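Local coordinates for protein phosphoglycerate oxidoreductase (Rhizobium etli, PDB 4HY3) that probably reduces hydroxypyruvate and glyoxylate with NAD(P)H as cofactor, at residues 173-185 / 195-209. Numbering follows the deposited sequence.
Sequences LIAGSEIGIVGFG and LSGFRARIRVFDPWL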
loop_
_atom_site.group_PDB
_atom_site.type_symbol
_atom_site.label_atom_id
_atom_site.label_comp_id
_atom_site.label_asym_id
_atom_site.label_seq_id
_atom_site.Cartn_x
_atom_site.Cartn_y
_atom_site.Cartn_z
ATOM N N LEU A 173 14.639 15.376 5.357
ATOM C CA LEU A 173 13.646 14.319 5.393
ATOM C C LEU A 173 14.116 13.131 4.587
ATOM O O LEU A 173 14.903 13.284 3.661
ATOM C CB LEU A 173 12.331 14.760 4.781
ATOM C CG LEU A 173 11.729 16.126 5.013
ATOM C CD1 LEU A 173 12.335 17.109 4.021
ATOM C CD2 LEU A 173 10.230 16.011 4.793
ATOM N N ILE A 174 13.601 11.946 4.929
ATOM C CA ILE A 174 13.830 10.754 4.131
ATOM C C ILE A 174 12.796 10.629 3.013
ATOM O O ILE A 174 13.057 10.001 2.006
ATOM C CB ILE A 174 13.911 9.494 5.020
ATOM C CG1 ILE A 174 15.211 9.521 5.799
ATOM C CG2 ILE A 174 13.862 8.203 4.212
ATOM C CD1 ILE A 174 15.513 8.236 6.517
ATOM N N ALA A 175 11.629 11.237 3.174
ATOM C CA ALA A 175 10.575 11.092 2.166
ATOM C C ALA A 175 11.039 11.621 0.809
ATOM O O ALA A 175 10.750 11.010 -0.224
ATOM C CB ALA A 175 9.280 11.745 2.618
ATOM N N GLY A 176 11.776 12.733 0.825
ATOM C CA GLY A 176 12.613 13.183 -0.315
ATOM C C GLY A 176 12.574 12.410 -1.643
ATOM O O GLY A 176 11.608 12.542 -2.387
ATOM N N SER A 177 13.571 11.597 -1.992
ATOM C CA SER A 177 14.754 11.226 -1.240
ATOM C C SER A 177 15.330 10.068 -2.018
ATOM O O SER A 177 14.580 9.227 -2.540
ATOM C CB SER A 177 14.406 10.704 0.134
ATOM O OG SER A 177 15.577 10.458 0.902
ATOM N N GLU A 178 16.651 10.002 -2.093
ATOM C CA GLU A 178 17.288 8.947 -2.868
ATOM C C GLU A 178 17.874 7.851 -1.981
ATOM O O GLU A 178 18.895 8.077 -1.285
ATOM C CB GLU A 178 18.375 9.530 -3.773
ATOM C CG GLU A 178 17.906 10.602 -4.761
ATOM C CD GLU A 178 17.762 10.062 -6.167
ATOM O OE1 GLU A 178 17.124 8.998 -6.319
ATOM O OE2 GLU A 178 18.283 10.700 -7.109
ATOM N N ILE A 179 17.232 6.668 -2.008
ATOM C CA ILE A 179 17.758 5.502 -1.263
ATOM C C ILE A 179 18.379 4.432 -2.128
ATOM O O ILE A 179 17.764 3.960 -3.086
ATOM C CB ILE A 179 16.703 4.794 -0.396
ATOM C CG1 ILE A 179 16.145 5.747 0.652
ATOM C CG2 ILE A 179 17.329 3.581 0.280
ATOM C CD1 ILE A 179 14.727 5.427 1.066
ATOM N N GLY A 180 19.583 4.028 -1.745
ATOM C CA GLY A 180 20.241 2.897 -2.382
ATOM C C GLY A 180 20.607 1.734 -1.478
ATOM O O GLY A 180 21.144 1.885 -0.357
ATOM N N ILE A 181 20.335 0.546 -1.984
ATOM C CA ILE A 181 20.603 -0.660 -1.226
ATOM C C ILE A 181 21.679 -1.528 -1.911
ATOM O O ILE A 181 21.508 -1.968 -3.063
ATOM C CB ILE A 181 19.294 -1.424 -0.990
ATOM C CG1 ILE A 181 18.264 -0.468 -0.400
ATOM C CG2 ILE A 181 19.520 -2.570 -0.028
ATOM C CD1 ILE A 181 16.870 -1.062 -0.282
ATOM N N VAL A 182 22.791 -1.738 -1.207
ATOM C CA VAL A 182 23.848 -2.660 -1.663
ATOM C C VAL A 182 23.556 -4.091 -1.174
ATOM O O VAL A 182 23.821 -4.457 -0.015
ATOM C CB VAL A 182 25.259 -2.205 -1.209
ATOM C CG1 VAL A 182 26.308 -3.240 -1.594
ATOM C CG2 VAL A 182 25.618 -0.854 -1.802
ATOM N N GLY A 183 23.018 -4.901 -2.072
ATOM C CA GLY A 183 22.505 -6.217 -1.710
ATOM C C GLY A 183 21.011 -6.122 -1.522
ATOM O O GLY A 183 20.458 -5.026 -1.466
ATOM N N PHE A 184 20.357 -7.277 -1.437
ATOM C CA PHE A 184 18.909 -7.333 -1.319
ATOM C C PHE A 184 18.488 -8.766 -1.287
ATOM O O PHE A 184 18.256 -9.361 -2.350
ATOM C CB PHE A 184 18.251 -6.706 -2.552
ATOM C CG PHE A 184 16.766 -6.490 -2.422
ATOM C CD1 PHE A 184 16.267 -5.250 -2.001
ATOM C CD2 PHE A 184 15.872 -7.490 -2.755
ATOM C CE1 PHE A 184 14.905 -5.009 -1.904
ATOM C CE2 PHE A 184 14.503 -7.263 -2.654
ATOM C CZ PHE A 184 14.017 -6.017 -2.223
ATOM N N GLY A 185 18.376 -9.325 -0.093
ATOM C CA GLY A 185 17.792 -10.649 0.072
ATOM C C GLY A 185 16.633 -10.375 0.987
ATOM O O GLY A 185 15.857 -9.445 0.749
ATOM N N LEU A 195 10.352 1.151 4.521
ATOM C CA LEU A 195 10.480 2.379 3.759
ATOM C C LEU A 195 9.236 2.711 2.927
ATOM O O LEU A 195 9.108 3.819 2.435
ATOM C CB LEU A 195 11.752 2.361 2.891
ATOM C CG LEU A 195 13.102 2.290 3.624
ATOM C CD1 LEU A 195 14.230 1.768 2.752
ATOM C CD2 LEU A 195 13.480 3.643 4.201
ATOM N N SER A 196 8.302 1.785 2.811
ATOM C CA SER A 196 7.163 1.977 1.920
ATOM C C SER A 196 6.287 3.146 2.284
ATOM O O SER A 196 5.386 3.494 1.537
ATOM C CB SER A 196 6.286 0.731 1.874
ATOM O OG SER A 196 5.718 0.492 3.135
ATOM N N GLY A 197 6.534 3.730 3.443
ATOM C CA GLY A 197 5.757 4.859 3.902
ATOM C C GLY A 197 6.449 6.169 3.608
ATOM O O GLY A 197 5.989 7.223 4.033
ATOM N N PHE A 198 7.551 6.113 2.868
ATOM C CA PHE A 198 8.331 7.308 2.607
ATOM C C PHE A 198 8.313 7.773 1.172
ATOM O O PHE A 198 8.935 8.781 0.857
ATOM C CB PHE A 198 9.751 7.100 3.066
ATOM C CG PHE A 198 9.885 7.067 4.545
ATOM C CD1 PHE A 198 10.394 8.152 5.224
ATOM C CD2 PHE A 198 9.486 5.949 5.267
ATOM C CE1 PHE A 198 10.531 8.121 6.604
ATOM C CE2 PHE A 198 9.614 5.911 6.655
ATOM C CZ PHE A 198 10.137 7.005 7.323
ATOM N N ARG A 199 7.610 7.052 0.305
ATOM C CA ARG A 199 7.472 7.456 -1.094
ATOM C C ARG A 199 8.765 8.073 -1.659
ATOM O O ARG A 199 8.719 9.053 -2.391
ATOM C CB ARG A 199 6.282 8.405 -1.274
ATOM C CG ARG A 199 4.910 7.741 -1.139
ATOM C CD ARG A 199 4.374 7.805 0.287
ATOM N NE ARG A 199 3.002 7.293 0.443
ATOM C CZ ARG A 199 2.666 6.161 1.076
ATOM N NH1 ARG A 199 3.590 5.378 1.616
ATOM N NH2 ARG A 199 1.392 5.796 1.170
ATOM N N ALA A 200 9.900 7.475 -1.288
ATOM C CA ALA A 200 11.249 7.814 -1.743
ATOM C C ALA A 200 11.659 7.043 -3.018
ATOM O O ALA A 200 10.890 6.217 -3.517
ATOM C CB ALA A 200 12.232 7.508 -0.628
ATOM N N ARG A 201 12.858 7.312 -3.542
ATOM C CA ARG A 201 13.380 6.562 -4.692
ATOM C C ARG A 201 14.447 5.490 -4.329
ATOM O O ARG A 201 15.532 5.786 -3.758
ATOM C CB ARG A 201 13.887 7.521 -5.764
ATOM C CG ARG A 201 14.545 6.872 -6.967
ATOM C CD ARG A 201 14.174 7.678 -8.182
ATOM N NE ARG A 201 15.130 7.543 -9.271
ATOM C CZ ARG A 201 14.797 7.289 -10.535
ATOM N NH1 ARG A 201 13.521 7.119 -10.884
ATOM N NH2 ARG A 201 15.750 7.195 -11.450
ATOM N N ILE A 202 14.135 4.240 -4.671
ATOM C CA ILE A 202 14.925 3.130 -4.159
ATOM C C ILE A 202 15.666 2.314 -5.225
ATOM O O ILE A 202 15.054 1.504 -5.964
ATOM C CB ILE A 202 14.087 2.220 -3.227
ATOM C CG1 ILE A 202 13.504 3.051 -2.081
ATOM C CG2 ILE A 202 14.955 1.089 -2.683
ATOM C CD1 ILE A 202 12.401 2.369 -1.317
ATOM N N ARG A 203 16.986 2.534 -5.268
ATOM C CA ARG A 203 17.911 1.866 -6.197
ATOM C C ARG A 203 18.563 0.705 -5.516
ATOM O O ARG A 203 19.120 0.853 -4.430
ATOM C CB ARG A 203 19.021 2.816 -6.662
ATOM C CG ARG A 203 18.610 3.745 -7.785
ATOM C CD ARG A 203 19.806 4.506 -8.311
ATOM N NE ARG A 203 19.430 5.768 -8.939
ATOM C CZ ARG A 203 19.325 6.920 -8.286
ATOM N NH1 ARG A 203 19.549 6.959 -6.969
ATOM N NH2 ARG A 203 18.996 8.027 -8.944
ATOM N N VAL A 204 18.524 -0.443 -6.173
ATOM C CA VAL A 204 19.019 -1.672 -5.582
ATOM C C VAL A 204 20.041 -2.323 -6.497
ATOM O O VAL A 204 19.808 -2.490 -7.689
ATOM C CB VAL A 204 17.861 -2.675 -5.297
ATOM C CG1 VAL A 204 18.389 -4.075 -4.959
ATOM C CG2 VAL A 204 16.988 -2.172 -4.160
ATOM N N PHE A 205 21.165 -2.717 -5.926
ATOM C CA PHE A 205 22.118 -3.501 -6.667
ATOM C C PHE A 205 22.113 -4.948 -6.176
ATOM O O PHE A 205 22.260 -5.211 -4.984
ATOM C CB PHE A 205 23.516 -2.874 -6.597
ATOM C CG PHE A 205 24.599 -3.791 -7.051
ATOM C CD1 PHE A 205 24.777 -4.057 -8.404
ATOM C CD2 PHE A 205 25.427 -4.414 -6.126
ATOM C CE1 PHE A 205 25.774 -4.926 -8.829
ATOM C CE2 PHE A 205 26.428 -5.289 -6.537
ATOM C CZ PHE A 205 26.606 -5.542 -7.892
ATOM N N ASP A 206 21.941 -5.878 -7.112
ATOM C CA ASP A 206 21.919 -7.297 -6.796
ATOM C C ASP A 206 22.270 -8.159 -8.027
ATOM O O ASP A 206 21.606 -8.090 -9.062
ATOM C CB ASP A 206 20.562 -7.683 -6.208
ATOM C CG ASP A 206 20.571 -9.048 -5.516
ATOM O OD1 ASP A 206 21.314 -9.240 -4.530
ATOM O OD2 ASP A 206 19.791 -9.920 -5.938
ATOM N N PRO A 207 23.337 -8.967 -7.915
ATOM C CA PRO A 207 23.726 -9.884 -8.986
ATOM C C PRO A 207 22.778 -11.057 -9.225
ATOM O O PRO A 207 22.609 -11.453 -10.355
ATOM C CB PRO A 207 25.085 -10.430 -8.511
ATOM C CG PRO A 207 25.114 -10.189 -7.037
ATOM C CD PRO A 207 24.338 -8.927 -6.828
ATOM N N TRP A 208 22.190 -11.638 -8.189
ATOM C CA TRP A 208 21.455 -12.895 -8.388
ATOM C C TRP A 208 19.967 -12.755 -8.381
ATOM O O TRP A 208 19.235 -13.743 -8.247
ATOM C CB TRP A 208 21.852 -13.970 -7.381
ATOM C CG TRP A 208 23.248 -13.864 -6.860
ATOM C CD1 TRP A 208 24.451 -14.070 -7.548
ATOM C CD2 TRP A 208 23.632 -13.537 -5.493
ATOM N NE1 TRP A 208 25.528 -13.895 -6.713
ATOM C CE2 TRP A 208 25.106 -13.568 -5.461
ATOM C CE3 TRP A 208 22.931 -13.230 -4.327
ATOM C CZ2 TRP A 208 25.816 -13.296 -4.301
ATOM C CZ3 TRP A 208 23.663 -12.959 -3.165
ATOM C CH2 TRP A 208 25.069 -12.994 -3.154
ATOM N N LEU A 209 19.476 -11.539 -8.504
ATOM C CA LEU A 209 18.067 -11.409 -8.681
ATOM C C LEU A 209 17.901 -10.717 -10.008
ATOM O O LEU A 209 18.494 -9.649 -10.204
ATOM C CB LEU A 209 17.406 -10.661 -7.520
ATOM C CG LEU A 209 15.958 -11.123 -7.260
ATOM C CD1 LEU A 209 15.920 -12.579 -6.791
ATOM C CD2 LEU A 209 15.226 -10.189 -6.292
#
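E178 bends at chi2 (-103°) while R203 stays stretched out through its aliphatic chain (chi2 -172°), and these torsions carry the carboxylate of one to the guanidinium of the other. The two planes are turned 45° apart: E178 OE1 lies 3.2 Å from R203 NH1 in a salt bridge, and R203 NH2 gives a weak hydrogen bond to E178 OE2, which meets the guanidinium at its edge. E178 OE1 also makes a long salt bridge to R201 NE (3.8 Å), but R201 NH2 has its stronger partner in E220; R257 takes E178 OE2. Beneath this network six backbone hydrogen bonds join the two parallel segments, from R201 N to S177 O (2.8 Å) to G183 N with F205 O (3.0 Å). I179, I181, I202 and V204 make the other sheet face, where I181 CD1 reaches I202 CG2 at 3.7 Å; from outside the strands L195 CD2 meets I179 CD1 tip to tip and F184 CB packs on V204 CG1 (3.6 Å). With an alanine at E178, R203 and R257 would probably lose the carboxylate they share. With helix 186-195 between them, the strands form a right-handed beta-alpha-beta crossover of the Rossmann fold, and G183 and G185 fit its glycine-rich, probably dinucleotide-binding turn. The E178 face thus pairs charges at one end and turns apolar toward V182 and F205, whereas the opposite face relies on apolar packing.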